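PDB 3KE2: helix-turn-helix domain-containing protein from Shewanella amazonensis SB2B, which is of unknown function but carries a winged helix-turn-helix domain, consistent with a role in binding DNA. Local coordinates for residues 25-30 with 89-94. Residues are numbered along the deposited sequence; the frame is centred on the assembly and turned at random.
Sequences LAHLMD and AWMDTH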
ATOM      1  N   LEU A  25       6.026  -3.078  -9.702  1.00 17.78           N
ATOM      2  CA  LEU A  25       5.943  -2.385 -10.988  1.00 17.74           C
ATOM      3  C   LEU A  25       6.454  -0.950 -10.823  1.00 17.85           C
ATOM      4  O   LEU A  25       7.303  -0.474 -11.586  1.00 17.48           O
ATOM      5  CB  LEU A  25       4.529  -2.391 -11.529  1.00 17.36           C
ATOM      6  CG  LEU A  25       4.048  -3.704 -12.069  1.00 16.94           C
ATOM      7  CD1 LEU A  25       2.656  -3.525 -12.625  1.00 15.94           C
ATOM      8  CD2 LEU A  25       5.007  -4.124 -13.137  1.00 17.78           C
ATOM      9  N   ALA A  26       5.969  -0.293  -9.781  1.00 17.84           N
ATOM     10  CA  ALA A  26       6.356   1.065  -9.524  1.00 17.97           C
ATOM     11  C   ALA A  26       7.868   1.163  -9.392  1.00 17.82           C
ATOM     12  O   ALA A  26       8.462   2.130  -9.845  1.00 18.47           O
ATOM     13  CB  ALA A  26       5.668   1.574  -8.264  1.00 18.23           C
ATOM     14  N   HIS A  27       8.490   0.179  -8.756  1.00 17.61           N
ATOM     15  CA  HIS A  27       9.958   0.177  -8.601  1.00 17.76           C
ATOM     16  C   HIS A  27      10.614   0.046  -9.977  1.00 17.45           C
ATOM     17  O   HIS A  27      11.514   0.796 -10.298  1.00 17.56           O
ATOM     18  CB  HIS A  27      10.381  -0.939  -7.627  1.00 17.79           C
ATOM     19  CG  HIS A  27      11.858  -1.171  -7.522  1.00 18.48           C
ATOM     20  ND1 HIS A  27      12.658  -0.509  -6.609  1.00 20.51           N
ATOM     21  CD2 HIS A  27      12.668  -2.052  -8.163  1.00 19.24           C
ATOM     22  CE1 HIS A  27      13.902  -0.949  -6.716  1.00 20.64           C
ATOM     23  NE2 HIS A  27      13.935  -1.888  -7.650  1.00 21.03           N
ATOM     24  N   LEU A  28      10.136  -0.891 -10.795  1.00 17.72           N
ATOM     25  CA  LEU A  28      10.682  -1.077 -12.128  1.00 17.95           C
ATOM     26  C   LEU A  28      10.591   0.210 -12.958  1.00 18.86           C
ATOM     27  O   LEU A  28      11.576   0.652 -13.540  1.00 18.72           O
ATOM     28  CB  LEU A  28       9.949  -2.195 -12.837  1.00 17.69           C
ATOM     29  CG  LEU A  28      10.205  -3.615 -12.343  1.00 16.03           C
ATOM     30  CD1 LEU A  28       9.342  -4.543 -13.168  1.00 13.10           C
ATOM     31  CD2 LEU A  28      11.688  -4.013 -12.420  1.00 10.98           C
HETATM   32  N   MSE A  29       9.405   0.820 -12.954  1.00 19.66           N
HETATM   33  CA  MSE A  29       9.129   2.051 -13.690  1.00 20.32           C
HETATM   34  C   MSE A  29       9.962   3.217 -13.234  1.00 21.13           C
HETATM   35  O   MSE A  29      10.270   4.112 -14.009  1.00 21.77           O
HETATM   36  CB  MSE A  29       7.668   2.424 -13.507  1.00 20.48           C
HETATM   37  CG  MSE A  29       6.737   1.444 -14.108  1.00 19.97           C
HETATM   38 SE   MSE A  29       4.937   1.868 -13.648  0.75 24.34          SE
HETATM   39  CE  MSE A  29       4.145   0.380 -14.419  1.00  9.93           C
ATOM     40  N   ASP A  30      10.354   3.198 -11.980  1.00 22.12           N
ATOM     41  CA  ASP A  30      11.108   4.289 -11.425  1.00 22.85           C
ATOM     42  C   ASP A  30      12.595   4.189 -11.751  1.00 23.50           C
ATOM     43  O   ASP A  30      13.270   5.208 -11.799  1.00 24.56           O
ATOM     44  CB  ASP A  30      10.911   4.303  -9.898  1.00 23.02           C
ATOM     45  CG  ASP A  30      11.074   5.695  -9.278  1.00 23.72           C
ATOM     46  OD1 ASP A  30      10.519   6.677  -9.828  1.00 23.58           O
ATOM     47  OD2 ASP A  30      11.692   5.785  -8.192  1.00 25.51           O
ATOM     48  N   ALA A  89      11.957   3.621  -0.998  1.00 17.90           N
ATOM     49  CA  ALA A  89      13.162   3.007  -0.424  1.00 18.16           C
ATOM     50  C   ALA A  89      12.917   1.595   0.135  1.00 18.39           C
ATOM     51  O   ALA A  89      13.826   0.765   0.192  1.00 18.38           O
ATOM     52  CB  ALA A  89      13.738   3.906   0.667  1.00 17.88           C
ATOM     53  N   TRP A  90      11.694   1.336   0.562  1.00 18.80           N
ATOM     54  CA  TRP A  90      11.349   0.034   1.120  1.00 19.25           C
ATOM     55  C   TRP A  90      11.498  -1.054   0.077  1.00 19.48           C
ATOM     56  O   TRP A  90      12.098  -2.080   0.331  1.00 19.36           O
ATOM     57  CB  TRP A  90       9.917   0.046   1.656  1.00 19.23           C
ATOM     58  CG  TRP A  90       9.535  -1.203   2.365  1.00 18.69           C
ATOM     59  CD1 TRP A  90       9.675  -1.457   3.684  1.00 18.18           C
ATOM     60  CD2 TRP A  90       8.938  -2.368   1.788  1.00 16.71           C
ATOM     61  NE1 TRP A  90       9.193  -2.719   3.978  1.00 18.08           N
ATOM     62  CE2 TRP A  90       8.744  -3.295   2.823  1.00 17.32           C
ATOM     63  CE3 TRP A  90       8.543  -2.709   0.502  1.00 17.09           C
ATOM     64  CZ2 TRP A  90       8.183  -4.553   2.607  1.00 17.56           C
ATOM     65  CZ3 TRP A  90       7.982  -3.957   0.286  1.00 17.59           C
ATOM     66  CH2 TRP A  90       7.807  -4.866   1.340  1.00 16.51           C
HETATM   67  N   MSE A  91      10.945  -0.837  -1.104  1.00 20.58           N
HETATM   68  CA  MSE A  91      11.062  -1.841  -2.164  1.00 21.08           C
HETATM   69  C   MSE A  91      12.555  -2.110  -2.482  1.00 22.16           C
HETATM   70  O   MSE A  91      12.937  -3.257  -2.745  1.00 22.09           O
HETATM   71  CB  MSE A  91      10.275  -1.441  -3.422  1.00 20.82           C
HETATM   72  CG  MSE A  91      10.319  -2.532  -4.444  1.00 20.30           C
HETATM   73 SE   MSE A  91       9.422  -4.134  -3.842  0.75 19.15          SE
HETATM   74  CE  MSE A  91      10.580  -5.410  -4.506  1.00 15.58           C
ATOM     75  N   ASP A  92      13.398  -1.062  -2.417  1.00 23.47           N
ATOM     76  CA  ASP A  92      14.853  -1.199  -2.679  1.00 24.24           C
ATOM     77  C   ASP A  92      15.462  -2.326  -1.853  1.00 24.79           C
ATOM     78  O   ASP A  92      16.283  -3.114  -2.323  1.00 25.44           O
ATOM     79  CB  ASP A  92      15.621   0.087  -2.360  1.00 24.15           C
ATOM     80  CG  ASP A  92      15.240   1.255  -3.259  1.00 25.15           C
ATOM     81  OD1 ASP A  92      14.486   1.088  -4.243  1.00 26.92           O
ATOM     82  OD2 ASP A  92      15.727   2.370  -2.988  1.00 28.02           O
ATOM     83  N   THR A  93      15.034  -2.396  -0.617  1.00 25.36           N
ATOM     84  CA  THR A  93      15.526  -3.376   0.316  1.00 25.75           C
ATOM     85  C   THR A  93      14.952  -4.763   0.119  1.00 26.03           C
ATOM     86  O   THR A  93      15.646  -5.742   0.372  1.00 26.13           O
ATOM     87  CB  THR A  93      15.155  -2.909   1.753  1.00 26.04           C
ATOM     88  OG1 THR A  93      15.653  -1.569   1.951  1.00 26.14           O
ATOM     89  CG2 THR A  93      15.678  -3.891   2.858  1.00 25.57           C
ATOM     90  N   HIS A  94      13.709  -4.853  -0.361  1.00 26.37           N
ATOM     91  CA  HIS A  94      13.012  -6.149  -0.467  1.00 26.69           C
ATOM     92  C   HIS A  94      12.804  -6.716  -1.888  1.00 26.84           C
ATOM     93  O   HIS A  94      12.078  -7.712  -2.066  1.00 26.43           O
ATOM     94  CB  HIS A  94      11.646  -6.011   0.275  1.00 27.13           C
ATOM     95  CG  HIS A  94      11.770  -5.728   1.761  1.00 28.17           C
ATOM     96  ND1 HIS A  94      12.116  -4.488   2.267  1.00 29.19           N
ATOM     97  CD2 HIS A  94      11.570  -6.523   2.844  1.00 28.86           C
ATOM     98  CE1 HIS A  94      12.158  -4.542   3.589  1.00 29.32           C
ATOM     99  NE2 HIS A  94      11.825  -5.764   3.965  1.00 29.32           N
TER
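His-27 of helix 14-31 bridges to Met-91 and Asp-92 on helix 88-102, joining the first long helix of the winged helix-turn-helix domain to the helix that follows its two-stranded wing. Of the 136 Å² buried in all, the share of 25-30 comes from His-27 alone, its CB as well as its ring. The tight part lies on Met-91, a buried selenomethionine that gives up 38 Å² to the contact: its CG sits 3.6 Å from His-27 CB and 3.7 Å from His-27 CG, and the two side chains cross at about a right angle. Both reach into the interface with CG anti to the backbone N (chi1 172° for His-27, -175° for Met-91), while Met-91 bends at chi2 and chi3. Val-95 and Val-98, further along helix 88-102, also touch His-27 and Met-91 respectively. Toward solvent, exposed Asp-92 gives up 26 Å² and meets the imidazole through OD1, which comes to the ring edge near its plane, the carboxylate plane turned 65° from that of the ring. An alanine in place of His-27 would probably open a gap beside Met-91 CG and deprive the Asp-92 carboxylate of its neighbour across the interface. Away from the contact with His-27, Trp-90 packs on Gly-84 of the second subunit. On the loose side the nearest approach is Asp-92 OD1 to His-27 CE1, 3.3 Å, with His-27 ND1 at 3.4 Å from the same oxygen.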